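Long-range contacts in homoprotocatechuate 2,3-dioxygenase (Brevibacterium fuscum, PDB 4Z6M), which probably catalyses the iron(II)-dependent, oxygen-consuming ring opening of the catechol homoprotocatechuate (3,4-dihydroxyphenylacetate), as an extradiol dioxygenase: residues Ala72-Met77 / Gly123-Phe128; Cys99-Arg104 / Leu116-Pro121; Asn224-Cys229 / Asn252-Tyr257; Arg240-Pro245 / Pro299-Trp304. The protein carries 1 engineered substitution. One frame throughout, in Å; residues are numbered along the deposited sequence.

Contact 1 (Ala72-Met77 / Gly123-Phe128)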
loop_
_atom_site.group_PDB
_atom_site.type_symbol
_atom_site.label_atom_id
_atom_site.label_comp_id
_atom_site.label_asym_id
_atom_site.label_seq_id
_atom_site.Cartn_x
_atom_site.Cartn_y
_atom_site.Cartn_z
ATOM N N ALA A 72 -7.236 -9.562 35.872
ATOM C CA ALA A 72 -6.770 -8.765 34.737
ATOM C C ALA A 72 -7.094 -7.286 34.909
ATOM O O ALA A 72 -8.221 -6.928 35.274
ATOM C CB ALA A 72 -7.400 -9.271 33.458
ATOM N N ALA A 73 -6.100 -6.435 34.690
ATOM C CA ALA A 73 -6.187 -5.012 35.028
ATOM C C ALA A 73 -4.975 -4.267 34.502
ATOM O O ALA A 73 -3.931 -4.889 34.259
ATOM C CB ALA A 73 -6.289 -4.820 36.532
ATOM N N LEU A 74 -5.094 -2.949 34.343
ATOM C CA LEU A 74 -3.921 -2.096 34.161
ATOM C C LEU A 74 -3.183 -1.946 35.498
ATOM O O LEU A 74 -3.785 -1.524 36.482
ATOM C CB LEU A 74 -4.357 -0.721 33.666
ATOM C CG LEU A 74 -3.220 0.323 33.593
ATOM C CD1 LEU A 74 -2.255 0.025 32.447
ATOM C CD2 LEU A 74 -3.755 1.731 33.490
ATOM N N LYS A 75 -1.898 -2.309 35.529
ATOM C CA LYS A 75 -1.056 -2.073 36.706
ATOM C C LYS A 75 -0.348 -0.726 36.667
ATOM O O LYS A 75 -0.221 -0.061 37.699
ATOM C CB LYS A 75 -0.048 -3.227 36.889
ATOM C CG LYS A 75 0.764 -3.158 38.160
ATOM C CD LYS A 75 1.382 -4.488 38.524
ATOM C CE LYS A 75 2.234 -4.312 39.778
ATOM N NZ LYS A 75 2.419 -5.589 40.502
ATOM N N ALA A 76 0.080 -0.295 35.468
ATOM C CA ALA A 76 0.729 1.011 35.337
ATOM C C ALA A 76 0.733 1.445 33.895
ATOM O O ALA A 76 0.959 0.632 32.990
ATOM C CB ALA A 76 2.156 0.968 35.832
ATOM N N MET A 77 0.480 2.735 33.699
ATOM C CA MET A 77 0.708 3.383 32.413
ATOM C C MET A 77 1.845 4.356 32.584
ATOM O O MET A 77 1.802 5.224 33.451
ATOM C CB MET A 77 -0.586 4.043 31.890
ATOM C CG MET A 77 -1.358 4.851 32.874
ATOM S SD MET A 77 -3.079 5.189 32.398
ATOM C CE MET A 77 -2.945 5.479 30.771
ATOM N N GLY A 123 -7.504 8.482 39.631
ATOM C CA GLY A 123 -7.459 7.089 40.082
ATOM C C GLY A 123 -6.574 6.168 39.265
ATOM O O GLY A 123 -6.625 4.950 39.445
ATOM N N PHE A 124 -5.770 6.735 38.360
ATOM C CA PHE A 124 -4.975 5.925 37.449
ATOM C C PHE A 124 -3.558 5.754 37.970
ATOM O O PHE A 124 -2.975 6.678 38.529
ATOM C CB PHE A 124 -4.943 6.530 36.044
ATOM C CG PHE A 124 -6.214 6.357 35.303
ATOM C CD1 PHE A 124 -7.228 7.282 35.453
ATOM C CD2 PHE A 124 -6.420 5.273 34.471
ATOM C CE1 PHE A 124 -8.423 7.125 34.781
ATOM C CE2 PHE A 124 -7.615 5.106 33.807
ATOM C CZ PHE A 124 -8.613 6.049 33.950
ATOM N N PRO A 125 -2.983 4.562 37.743
ATOM C CA PRO A 125 -1.613 4.274 38.155
ATOM C C PRO A 125 -0.666 4.764 37.063
ATOM O O PRO A 125 -0.393 4.040 36.094
ATOM C CB PRO A 125 -1.605 2.754 38.301
ATOM C CG PRO A 125 -2.631 2.278 37.343
ATOM C CD PRO A 125 -3.689 3.355 37.275
ATOM N N TYR A 126 -0.167 5.973 37.229
ATOM C CA TYR A 126 0.826 6.536 36.314
ATOM C C TYR A 126 2.231 6.207 36.800
ATOM O O TYR A 126 2.490 6.237 38.004
ATOM C CB TYR A 126 0.677 8.050 36.221
ATOM C CG TYR A 126 -0.349 8.610 35.248
ATOM C CD1 TYR A 126 -1.307 7.822 34.610
ATOM C CD2 TYR A 126 -0.296 9.950 34.921
ATOM C CE1 TYR A 126 -2.182 8.382 33.669
ATOM C CE2 TYR A 126 -1.168 10.513 33.996
ATOM C CZ TYR A 126 -2.115 9.727 33.378
ATOM O OH TYR A 126 -2.945 10.281 32.433
ATOM N N GLU A 127 3.148 5.926 35.858
ATOM C CA GLU A 127 4.574 5.881 36.168
ATOM C C GLU A 127 5.317 6.960 35.374
ATOM O O GLU A 127 5.002 7.199 34.215
ATOM C CB GLU A 127 5.194 4.515 35.843
ATOM C CG GLU A 127 6.681 4.439 36.209
ATOM C CD GLU A 127 7.304 3.080 35.939
ATOM O OE1 GLU A 127 7.139 2.152 36.790
ATOM O OE2 GLU A 127 7.944 2.941 34.871
ATOM N N PHE A 128 6.305 7.572 36.011
ATOM C CA PHE A 128 7.254 8.465 35.371
ATOM C C PHE A 128 8.651 7.930 35.613
ATOM O O PHE A 128 9.024 7.592 36.748
ATOM C CB PHE A 128 7.125 9.861 35.948
ATOM C CG PHE A 128 5.756 10.438 35.776
ATOM C CD1 PHE A 128 5.417 11.076 34.595
ATOM C CD2 PHE A 128 4.776 10.242 36.741
ATOM C CE1 PHE A 128 4.138 11.560 34.394
ATOM C CE2 PHE A 128 3.495 10.728 36.551
ATOM C CZ PHE A 128 3.179 11.392 35.379
#

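Contact 2 (Cys99-Arg104 / Leu116-Pro121)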
loop_
_atom_site.group_PDB
_atom_site.type_symbol
_atom_site.label_atom_id
_atom_site.label_comp_id
_atom_site.label_asym_id
_atom_site.label_seq_id
_atom_site.Cartn_x
_atom_site.Cartn_y
_atom_site.Cartn_z
ATOM N N CYS A 99 -1.497 13.207 46.240
ATOM C CA CYS A 99 -1.654 11.871 45.710
ATOM C C CYS A 99 -0.647 10.955 46.361
ATOM O O CYS A 99 0.475 11.364 46.719
ATOM C CB CYS A 99 -1.428 11.861 44.207
ATOM S SG CYS A 99 -2.695 12.730 43.270
ATOM N N ARG A 100 -1.039 9.705 46.496
ATOM C CA ARG A 100 -0.094 8.685 46.888
ATOM C C ARG A 100 0.987 8.474 45.830
ATOM O O ARG A 100 0.666 8.385 44.658
ATOM C CB ARG A 100 -0.808 7.391 47.127
ATOM C CG ARG A 100 0.137 6.324 47.609
ATOM C CD ARG A 100 -0.653 5.070 47.815
ATOM N NE ARG A 100 0.161 3.977 48.320
ATOM C CZ ARG A 100 -0.293 2.738 48.423
ATOM N NH1 ARG A 100 -1.542 2.453 48.043
ATOM N NH2 ARG A 100 0.496 1.789 48.904
ATOM N N THR A 101 2.239 8.391 46.299
ATOM C CA THR A 101 3.383 8.192 45.451
ATOM C C THR A 101 4.228 7.058 46.007
ATOM O O THR A 101 4.250 6.805 47.213
ATOM C CB THR A 101 4.227 9.470 45.319
ATOM O OG1 THR A 101 4.798 9.829 46.580
ATOM C CG2 THR A 101 3.373 10.631 44.829
ATOM N N GLU A 102 4.946 6.394 45.106
ATOM C CA GLU A 102 5.922 5.395 45.489
ATOM C C GLU A 102 7.109 5.495 44.534
ATOM O O GLU A 102 6.925 5.446 43.319
ATOM C CB GLU A 102 5.325 3.983 45.429
ATOM C CG GLU A 102 6.340 2.937 45.865
ATOM C CD GLU A 102 5.798 1.524 45.970
ATOM O OE1 GLU A 102 4.570 1.328 45.763
ATOM O OE2 GLU A 102 6.627 0.615 46.254
ATOM N N ARG A 103 8.300 5.640 45.112
ATOM C CA ARG A 103 9.525 5.858 44.337
ATOM C C ARG A 103 10.455 4.655 44.527
ATOM O O ARG A 103 10.755 4.277 45.673
ATOM C CB ARG A 103 10.208 7.127 44.856
ATOM C CG ARG A 103 11.534 7.472 44.208
ATOM C CD ARG A 103 11.298 8.258 42.956
ATOM N NE ARG A 103 12.504 8.815 42.346
ATOM C CZ ARG A 103 12.927 10.078 42.423
ATOM N NH1 ARG A 103 12.296 10.992 43.147
ATOM N NH2 ARG A 103 14.013 10.435 41.755
ATOM N N ARG A 104 10.941 4.077 43.417
ATOM C CA ARG A 104 11.938 3.005 43.512
ATOM C C ARG A 104 13.125 3.298 42.622
ATOM O O ARG A 104 12.991 3.378 41.393
ATOM C CB ARG A 104 11.299 1.689 43.108
ATOM C CG ARG A 104 10.222 1.257 44.087
ATOM C CD ARG A 104 9.863 -0.183 43.898
ATOM N NE ARG A 104 8.656 -0.542 44.624
ATOM C CZ ARG A 104 8.036 -1.721 44.508
ATOM N NH1 ARG A 104 8.540 -2.679 43.723
ATOM N NH2 ARG A 104 6.912 -1.945 45.177
ATOM N N LEU A 116 8.915 6.630 39.486
ATOM C CA LEU A 116 7.852 7.048 40.401
ATOM C C LEU A 116 6.533 6.507 39.887
ATOM O O LEU A 116 6.154 6.802 38.747
ATOM C CB LEU A 116 7.789 8.565 40.445
ATOM C CG LEU A 116 6.681 9.135 41.334
ATOM C CD1 LEU A 116 7.122 9.056 42.787
ATOM C CD2 LEU A 116 6.339 10.545 40.921
ATOM N N ARG A 117 5.812 5.778 40.732
ATOM C CA ARG A 117 4.422 5.474 40.458
ATOM C C ARG A 117 3.531 6.263 41.379
ATOM O O ARG A 117 3.892 6.533 42.542
ATOM C CB ARG A 117 4.151 3.979 40.569
ATOM C CG ARG A 117 4.756 3.229 39.391
ATOM C CD ARG A 117 4.382 1.764 39.333
ATOM N NE ARG A 117 5.019 1.154 38.171
ATOM C CZ ARG A 117 4.770 -0.070 37.711
ATOM N NH1 ARG A 117 3.907 -0.871 38.323
ATOM N NH2 ARG A 117 5.396 -0.501 36.615
ATOM N N VAL A 118 2.375 6.654 40.839
ATOM C CA VAL A 118 1.429 7.486 41.570
ATOM C C VAL A 118 0.026 6.971 41.344
ATOM O O VAL A 118 -0.265 6.412 40.292
ATOM C CB VAL A 118 1.533 8.964 41.186
ATOM C CG1 VAL A 118 2.958 9.453 41.291
ATOM C CG2 VAL A 118 1.019 9.217 39.790
ATOM N N GLU A 119 -0.832 7.128 42.352
ATOM C CA GLU A 119 -2.276 7.054 42.158
ATOM C C GLU A 119 -2.774 8.455 41.859
ATOM O O GLU A 119 -2.849 9.302 42.756
ATOM C CB GLU A 119 -2.969 6.503 43.411
ATOM C CG GLU A 119 -2.647 5.056 43.678
ATOM C CD GLU A 119 -3.141 4.541 45.030
ATOM O OE1 GLU A 119 -3.989 5.214 45.674
ATOM O OE2 GLU A 119 -2.661 3.451 45.443
ATOM N N ASP A 120 -3.059 8.723 40.588
ATOM C CA ASP A 120 -3.241 10.108 40.162
ATOM C C ASP A 120 -4.645 10.587 40.552
ATOM O O ASP A 120 -5.456 9.796 41.080
ATOM C CB ASP A 120 -2.881 10.294 38.684
ATOM C CG ASP A 120 -4.044 10.124 37.721
ATOM O OD1 ASP A 120 -5.108 9.534 38.024
ATOM O OD2 ASP A 120 -3.841 10.597 36.576
ATOM N N PRO A 121 -4.931 11.882 40.354
ATOM C CA PRO A 121 -6.233 12.420 40.808
ATOM C C PRO A 121 -7.484 11.785 40.182
ATOM O O PRO A 121 -8.600 11.939 40.716
ATOM C CB PRO A 121 -6.144 13.891 40.425
ATOM C CG PRO A 121 -4.695 14.197 40.398
ATOM C CD PRO A 121 -4.038 12.957 39.892
HETATM O O HOH W 1 -3.758 9.270 45.442
#

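Contact 3 (Asn224-Cys229 / Asn252-Tyr257)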
loop_
_atom_site.group_PDB
_atom_site.type_symbol
_atom_site.label_atom_id
_atom_site.label_comp_id
_atom_site.label_asym_id
_atom_site.label_seq_id
_atom_site.Cartn_x
_atom_site.Cartn_y
_atom_site.Cartn_z
ATOM N N ASN A 224 -1.051 -2.878 6.641
ATOM C CA ASN A 224 -0.589 -3.666 7.788
ATOM C C ASN A 224 -1.743 -3.930 8.748
ATOM O O ASN A 224 -1.840 -5.003 9.342
ATOM C CB ASN A 224 0.559 -2.966 8.489
ATOM C CG ASN A 224 1.741 -2.745 7.585
ATOM O OD1 ASN A 224 2.027 -1.625 7.181
ATOM N ND2 ASN A 224 2.443 -3.817 7.275
ATOM N N ILE A 225 -2.632 -2.943 8.894
ATOM C CA ILE A 225 -3.835 -3.096 9.742
ATOM C C ILE A 225 -4.815 -4.071 9.096
ATOM O O ILE A 225 -5.373 -4.942 9.778
ATOM C CB ILE A 225 -4.457 -1.728 10.037
ATOM C CG1 ILE A 225 -3.492 -0.924 10.937
ATOM C CG2 ILE A 225 -5.837 -1.882 10.677
ATOM C CD1 ILE A 225 -3.898 0.495 11.215
ATOM N N ILE A 226 -5.014 -3.950 7.786
ATOM C CA ILE A 226 -5.835 -4.914 7.063
ATOM C C ILE A 226 -5.325 -6.357 7.268
ATOM O O ILE A 226 -6.113 -7.284 7.488
ATOM C CB ILE A 226 -5.895 -4.584 5.556
ATOM C CG1 ILE A 226 -6.458 -3.173 5.335
ATOM C CG2 ILE A 226 -6.734 -5.613 4.820
ATOM C CD1 ILE A 226 -7.740 -2.901 6.087
ATOM N N GLN A 227 -4.011 -6.548 7.224
ATOM C CA GLN A 227 -3.446 -7.879 7.434
ATOM C C GLN A 227 -3.781 -8.449 8.804
ATOM O O GLN A 227 -3.961 -9.661 8.942
ATOM C CB GLN A 227 -1.945 -7.889 7.203
ATOM C CG GLN A 227 -1.199 -9.063 7.790
ATOM C CD GLN A 227 -1.569 -10.437 7.227
ATOM O OE1 GLN A 227 -2.191 -10.581 6.174
ATOM N NE2 GLN A 227 -1.085 -11.460 7.901
ATOM N N ILE A 228 -3.793 -7.611 9.830
ATOM C CA ILE A 228 -4.119 -8.120 11.164
ATOM C C ILE A 228 -5.528 -8.712 11.121
ATOM O O ILE A 228 -5.781 -9.795 11.672
ATOM C CB ILE A 228 -3.976 -7.031 12.239
ATOM C CG1 ILE A 228 -2.521 -6.595 12.350
ATOM C CG2 ILE A 228 -4.498 -7.509 13.585
ATOM C CD1 ILE A 228 -2.269 -5.343 13.156
ATOM N N CYS A 229 -6.464 -7.994 10.513
ATOM C CA CYS A 229 -7.811 -8.517 10.332
ATOM C C CYS A 229 -7.833 -9.826 9.569
ATOM O O CYS A 229 -8.462 -10.804 9.993
ATOM C CB CYS A 229 -8.681 -7.486 9.594
ATOM S SG CYS A 229 -8.891 -5.921 10.428
ATOM N N ASN A 252 -7.892 11.577 12.368
ATOM C CA ASN A 252 -7.683 11.217 10.956
ATOM C C ASN A 252 -6.896 9.912 10.747
ATOM O O ASN A 252 -6.480 9.654 9.644
ATOM C CB ASN A 252 -6.982 12.335 10.198
ATOM C CG ASN A 252 -7.045 12.196 8.700
ATOM O OD1 ASN A 252 -8.087 11.827 8.133
ATOM N ND2 ASN A 252 -5.950 12.545 8.032
ATOM N N ALA A 253 -6.706 9.109 11.794
ATOM C CA ALA A 253 -5.904 7.905 11.673
ATOM C C ALA A 253 -6.723 6.725 11.180
ATOM O O ALA A 253 -7.929 6.616 11.426
ATOM C CB ALA A 253 -5.295 7.557 13.014
ATOM N N PHE A 254 -6.059 5.824 10.479
ATOM C CA PHE A 254 -6.658 4.542 10.114
ATOM C C PHE A 254 -6.526 3.640 11.370
ATOM O O PHE A 254 -5.511 3.711 12.061
ATOM C CB PHE A 254 -5.922 3.973 8.898
ATOM C CG PHE A 254 -6.632 2.855 8.193
ATOM C CD1 PHE A 254 -7.566 3.122 7.236
ATOM C CD2 PHE A 254 -6.333 1.536 8.466
ATOM C CE1 PHE A 254 -8.209 2.096 6.580
ATOM C CE2 PHE A 254 -6.989 0.512 7.830
ATOM C CZ PHE A 254 -7.926 0.802 6.879
ATOM N N TYR A 255 -7.539 2.831 11.670
ATOM C CA TYR A 255 -7.612 2.178 12.972
ATOM C C TYR A 255 -8.267 0.812 12.934
ATOM O O TYR A 255 -8.994 0.455 11.988
ATOM C CB TYR A 255 -8.393 3.070 13.952
ATOM C CG TYR A 255 -9.889 3.081 13.728
ATOM C CD1 TYR A 255 -10.697 2.118 14.283
ATOM C CD2 TYR A 255 -10.509 4.059 12.943
ATOM C CE1 TYR A 255 -12.065 2.099 14.082
ATOM C CE2 TYR A 255 -11.879 4.054 12.739
ATOM C CZ TYR A 255 -12.660 3.066 13.296
ATOM O OH TYR A 255 -14.030 3.075 13.129
ATOM N N LEU A 256 -8.056 0.096 14.043
ATOM C CA LEU A 256 -8.664 -1.197 14.302
ATOM C C LEU A 256 -8.676 -1.407 15.807
ATOM O O LEU A 256 -7.698 -1.052 16.456
ATOM C CB LEU A 256 -7.840 -2.319 13.658
ATOM C CG LEU A 256 -8.331 -3.758 13.874
ATOM C CD1 LEU A 256 -9.682 -3.992 13.224
ATOM C CD2 LEU A 256 -7.279 -4.734 13.414
ATOM N N TYR A 257 -9.750 -1.969 16.368
ATOM C CA TYR A 257 -9.742 -2.378 17.776
ATOM C C TYR A 257 -9.938 -3.888 17.900
ATOM O O TYR A 257 -10.874 -4.444 17.327
ATOM C CB TYR A 257 -10.839 -1.670 18.582
ATOM C CG TYR A 257 -10.710 -0.165 18.572
ATOM C CD1 TYR A 257 -9.904 0.520 19.481
ATOM C CD2 TYR A 257 -11.387 0.586 17.606
ATOM C CE1 TYR A 257 -9.807 1.898 19.456
ATOM C CE2 TYR A 257 -11.280 1.942 17.573
ATOM C CZ TYR A 257 -10.494 2.597 18.494
ATOM O OH TYR A 257 -10.422 3.947 18.415
#

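Contact 4 (Arg240-Pro245 / Pro299-Trp304)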
loop_
_atom_site.group_PDB
_atom_site.type_symbol
_atom_site.label_atom_id
_atom_site.label_comp_id
_atom_site.label_asym_id
_atom_site.label_seq_id
_atom_site.Cartn_x
_atom_site.Cartn_y
_atom_site.Cartn_z
ATOM N N ARG A 240 -12.721 -11.694 18.018
ATOM C CA ARG A 240 -11.885 -10.828 18.834
ATOM C C ARG A 240 -11.511 -9.536 18.103
ATOM O O ARG A 240 -10.813 -8.709 18.640
ATOM C CB ARG A 240 -10.613 -11.586 19.255
ATOM C CG ARG A 240 -10.847 -12.962 19.878
ATOM C CD ARG A 240 -11.830 -12.915 21.039
ATOM N NE ARG A 240 -11.258 -12.246 22.186
ATOM C CZ ARG A 240 -11.941 -11.918 23.279
ATOM N NH1 ARG A 240 -13.259 -12.071 23.312
ATOM N NH2 ARG A 240 -11.323 -11.362 24.305
ATOM N N ILE A 241 -12.029 -9.356 16.897
ATOM C CA ILE A 241 -12.030 -8.042 16.244
ATOM C C ILE A 241 -13.267 -7.313 16.736
ATOM O O ILE A 241 -14.390 -7.718 16.442
ATOM C CB ILE A 241 -12.082 -8.164 14.718
ATOM C CG1 ILE A 241 -10.874 -8.928 14.173
ATOM C CG2 ILE A 241 -12.204 -6.789 14.069
ATOM C CD1 ILE A 241 -10.967 -9.266 12.711
ATOM N N GLU A 242 -13.063 -6.272 17.534
ATOM C CA GLU A 242 -14.199 -5.609 18.175
ATOM C C GLU A 242 -14.852 -4.610 17.223
ATOM O O GLU A 242 -16.077 -4.535 17.157
ATOM C CB GLU A 242 -13.742 -4.887 19.452
ATOM C CG GLU A 242 -14.908 -4.345 20.264
ATOM C CD GLU A 242 -14.532 -3.302 21.288
ATOM O OE1 GLU A 242 -13.534 -2.611 21.100
ATOM O OE2 GLU A 242 -15.269 -3.199 22.300
ATOM N N ARG A 243 -14.037 -3.807 16.541
ATOM C CA ARG A 243 -14.546 -2.657 15.798
ATOM C C ARG A 243 -13.511 -2.258 14.772
ATOM O O ARG A 243 -12.332 -2.098 15.101
ATOM C CB ARG A 243 -14.788 -1.490 16.748
ATOM C CG ARG A 243 -15.175 -0.184 16.078
ATOM C CD ARG A 243 -15.375 0.963 17.052
ATOM N NE ARG A 243 -15.354 2.185 16.265
ATOM C CZ ARG A 243 -14.838 3.350 16.643
ATOM N NH1 ARG A 243 -14.485 3.560 17.900
ATOM N NH2 ARG A 243 -14.743 4.318 15.756
ATOM N N GLY A 244 -13.965 -2.042 13.550
ATOM C CA GLY A 244 -13.096 -1.579 12.476
ATOM C C GLY A 244 -12.892 -2.667 11.431
ATOM O O GLY A 244 -13.625 -3.665 11.389
ATOM N N PRO A 245 -11.913 -2.473 10.551
ATOM C CA PRO A 245 -11.045 -1.309 10.471
ATOM C C PRO A 245 -11.794 -0.074 9.947
ATOM O O PRO A 245 -12.846 -0.196 9.338
ATOM C CB PRO A 245 -9.967 -1.752 9.494
ATOM C CG PRO A 245 -10.676 -2.684 8.587
ATOM C CD PRO A 245 -11.691 -3.393 9.443
ATOM N N PRO A 299 -21.054 2.291 12.090
ATOM C CA PRO A 299 -21.531 2.444 13.466
ATOM C C PRO A 299 -20.480 2.059 14.501
ATOM O O PRO A 299 -19.692 1.147 14.274
ATOM C CB PRO A 299 -22.735 1.492 13.522
ATOM C CG PRO A 299 -22.399 0.428 12.530
ATOM C CD PRO A 299 -21.758 1.190 11.383
ATOM N N VAL A 300 -20.465 2.747 15.633
ATOM C CA VAL A 300 -19.590 2.390 16.747
ATOM C C VAL A 300 -20.252 1.275 17.520
ATOM O O VAL A 300 -21.375 1.410 17.991
ATOM C CB VAL A 300 -19.306 3.611 17.636
ATOM C CG1 VAL A 300 -18.399 3.246 18.801
ATOM C CG2 VAL A 300 -18.663 4.711 16.809
ATOM N N VAL A 301 -19.539 0.157 17.630
ATOM C CA VAL A 301 -20.060 -1.002 18.309
ATOM C C VAL A 301 -20.320 -0.674 19.792
ATOM O O VAL A 301 -19.547 0.031 20.430
ATOM C CB VAL A 301 -19.094 -2.210 18.155
ATOM C CG1 VAL A 301 -18.750 -2.464 16.692
ATOM C CG2 VAL A 301 -17.857 -2.020 18.981
ATOM N N PRO A 302 -21.429 -1.151 20.347
ATOM C CA PRO A 302 -21.822 -0.710 21.701
ATOM C C PRO A 302 -20.799 -1.066 22.785
ATOM O O PRO A 302 -20.600 -0.296 23.728
ATOM C CB PRO A 302 -23.174 -1.394 21.929
ATOM C CG PRO A 302 -23.361 -2.340 20.799
ATOM C CD PRO A 302 -22.473 -1.936 19.678
ATOM N N SER A 303 -20.132 -2.217 22.638
ATOM C CA SER A 303 -19.094 -2.588 23.600
ATOM C C SER A 303 -17.972 -1.567 23.700
ATOM O O SER A 303 -17.307 -1.486 24.736
ATOM C CB SER A 303 -18.510 -3.965 23.292
ATOM O OG SER A 303 -17.859 -3.992 22.035
ATOM N N TRP A 304 -17.726 -0.829 22.620
ATOM C CA TRP A 304 -16.713 0.213 22.636
ATOM C C TRP A 304 -17.026 1.263 23.695
ATOM O O TRP A 304 -16.124 1.808 24.326
ATOM C CB TRP A 304 -16.568 0.842 21.225
ATOM C CG TRP A 304 -15.234 1.479 20.993
ATOM C CD1 TRP A 304 -14.116 0.870 20.518
ATOM C CD2 TRP A 304 -14.850 2.824 21.298
ATOM N NE1 TRP A 304 -13.069 1.749 20.479
ATOM C CE2 TRP A 304 -13.485 2.957 20.952
ATOM C CE3 TRP A 304 -15.519 3.933 21.834
ATOM C CZ2 TRP A 304 -12.785 4.133 21.142
ATOM C CZ3 TRP A 304 -14.826 5.090 22.031
ATOM C CH2 TRP A 304 -13.476 5.192 21.681
HETATM O O HOH W 2 -16.869 1.959 13.864
#

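Contact 1 (Ala72-Met77 / Gly123-Phe128)
Two strands of the eight-stranded mixed sheet, 73-81 and 125-129, begin to pair where Met77 meets Tyr126 in a parallel bridge. The amide of Met77 reaches the carbonyl of Pro125 at 2.9 Å (N to O), nearly in line with the C=O bond. Two residues further along the partner strand, Glu127 N gives to Met77 O at 2.8 Å, coming from above the carbonyl plane, 37° out of it. Met77 is thus gripped through both polar backbone atoms, accompanied by two CA-H...O contacts, from Ala76 CA to Pro125 O and from Tyr126 CA to Met77 O. The Met77 side chain stays on the Tyr126 face of the sheet. With CG wedged between its own N and carbonyl carbon (chi1 46°), it crosses Tyr126 obliquely, CG lying 3.4 Å from Tyr126 CD1. Met77 SD sits at the edge of that ring, 4.8 Å from its centroid, and makes a second Met-aromatic contact, oblique, 3.9 Å from Phe124 CD2. Just before the bridge, the Pro125 ring packs against the Lys75 carbonyl, with CB 3.2 Å from Lys75 O, and against Leu74 CD2. Lys75 and Ala76 both face Glu22 of strand 15-25, a classic beta bulge, while Tyr126 OH bonds Gln158 of strand 152-160. The first and last strands of a beta-alpha-beta-beta-beta module thus pair in parallel, as in the glyoxalase and extradiol dioxygenase fold.

Contact 2 (Cys99-Arg104 / Leu116-Pro121)
Glu102 and Arg117 form the hydrogen-bonded pair of an antiparallel hairpin: Glu102 N to Arg117 O and Arg117 N to Glu102 O both measure 2.8 Å. A third backbone bond, Glu119 N to Arg100 O at 3.0 Å, extends the ladder, and a water bridges Arg100 N to Glu119 O. Among the charged groups, Arg100 NH1 lies 3.0 Å from Glu119 OE2 in a salt bridge whose hydrogen bond is weak, bent to 125° at the hydrogen; the planes stand 74° apart, and Asp315 and the Leu314 amide are further partners. Arg104 holds Glu102 side-on, NE and NH2 both reaching OE2 from one face of the carboxylate. Apolar contacts fall on the other face, where Thr101 CG2 meets Val118 CG1 at 3.8 Å and Leu116 CD1 lies against Thr101 CB. At the open end Cys99 SG rests 3.6 Å from Pro121 CD. Helix 84-96 covers the Thr101, Leu116 and Val118 face through Tyr94 and Ala90, and strand 115-119 carries the hairpin onward to strand 125-129, leaving 101-104 outermost within the chain.

Contact 3 (Asn224-Cys229 / Asn252-Tyr257)
Helix 224-229 runs alongside strand 254-257, their directions 22° apart and the axes 8.9 Å apart at closest approach, and the join is apolar packing, without hydrogen bonds between the two segments. Ile225 fills the middle. Its CG2 branch, anti to the backbone N, lies 3.6 Å from Leu256 CB, while the CD1 end of its other branch runs past Phe254 in the opposite sense and stops 3.8 Å from Phe254 CD2, in the plane of the ring and at its edge. In one of its two conformers Ile226 comes to the same ring at about a right angle, its CD1 3.8 Å from Phe254 CZ and again at the edge, so that in this state both isoleucines touch the rim of the phenylalanine. This is the helix-on-sheet layer of the glyoxalase fold: helix 222-234 covers one side of the second sheet, whereas Tyr255, on the same strand, turns from the helix and leads to the metal side, its side chain about 7 Å from the iron(II) ion. Farther along, Leu256 spreads its two methyls around the sulfur of Cys229, with SG 3.5 Å from CD1 and 3.6 Å from CD2 of that leucine. The second of these methyls also meets Ile228 CG2 at 3.9 Å. Pro245 of the neighbouring strand packs on Ile226, Cys229 and Phe254, and Trp296 of a second subunit packs on Ile226 and Cys229.

Contact 4 (Arg240-Pro245 / Pro299-Trp304)
Glu242 OE2 accepts the hydroxyl of Ser303 at 2.7 Å (OG to OE2), on the anti side of the carboxylate and 22° out of its plane. The other oxygen, OE1, is salt-bridged to Arg265 and lies obliquely 3.6 Å from Trp304 CD1, so both oxygens are engaged and the carboxylate is probably held as an anion. Arg243 supplies the second tie. Its chain, extended from CG to NE with CG anti to the backbone N (chi1 174°), carries the guanidinium over the indole of Trp304: NH1 is 3.3 Å from Trp304 CE2, and CZ is 4.5 Å from the centroid of the five-membered ring. The two planes stand 83° apart, a cation-pi contact made by NH1 above the ring rather than a flat stack. The Trp304 side chain is about 6 Å from the iron(II) ion. Val300 lies over one face of the guanidinium, while NE is water-linked to Pro299 O. Val301 packs its CG1 3.4 Å from Glu242 O and its CG2 against Arg243 CB. Glu242 and Arg243 both face Tyr257, a classic beta bulge where strand 241-242 turns into 244-247; helix 302-306 lies against that corner, its Trp304 meeting Tyr257 of strand 254-259 edge-to-face.

Contacts 1, 3 and 4 are buried, whereas contact 2 is partly buried and lies at the outer strand of its sheet. Contacts 1 and 2 share the first sheet and touch directly: the backbone bond of Phe128 N with Leu116 O carries the pairing across strands 115-119 and 125-129, and Glu127 is salt-bridged to Arg117. Contacts 3 and 4 sit on the opposite side of the chain's centre, joined by backbone bonds between Tyr257 and the Glu242-Arg243 bulge, and both reach the second subunit. The chemistry follows place: main-chain pairing dominates the first two, hydrocarbon packing under a helix the third, and charged and aromatic groups the fourth.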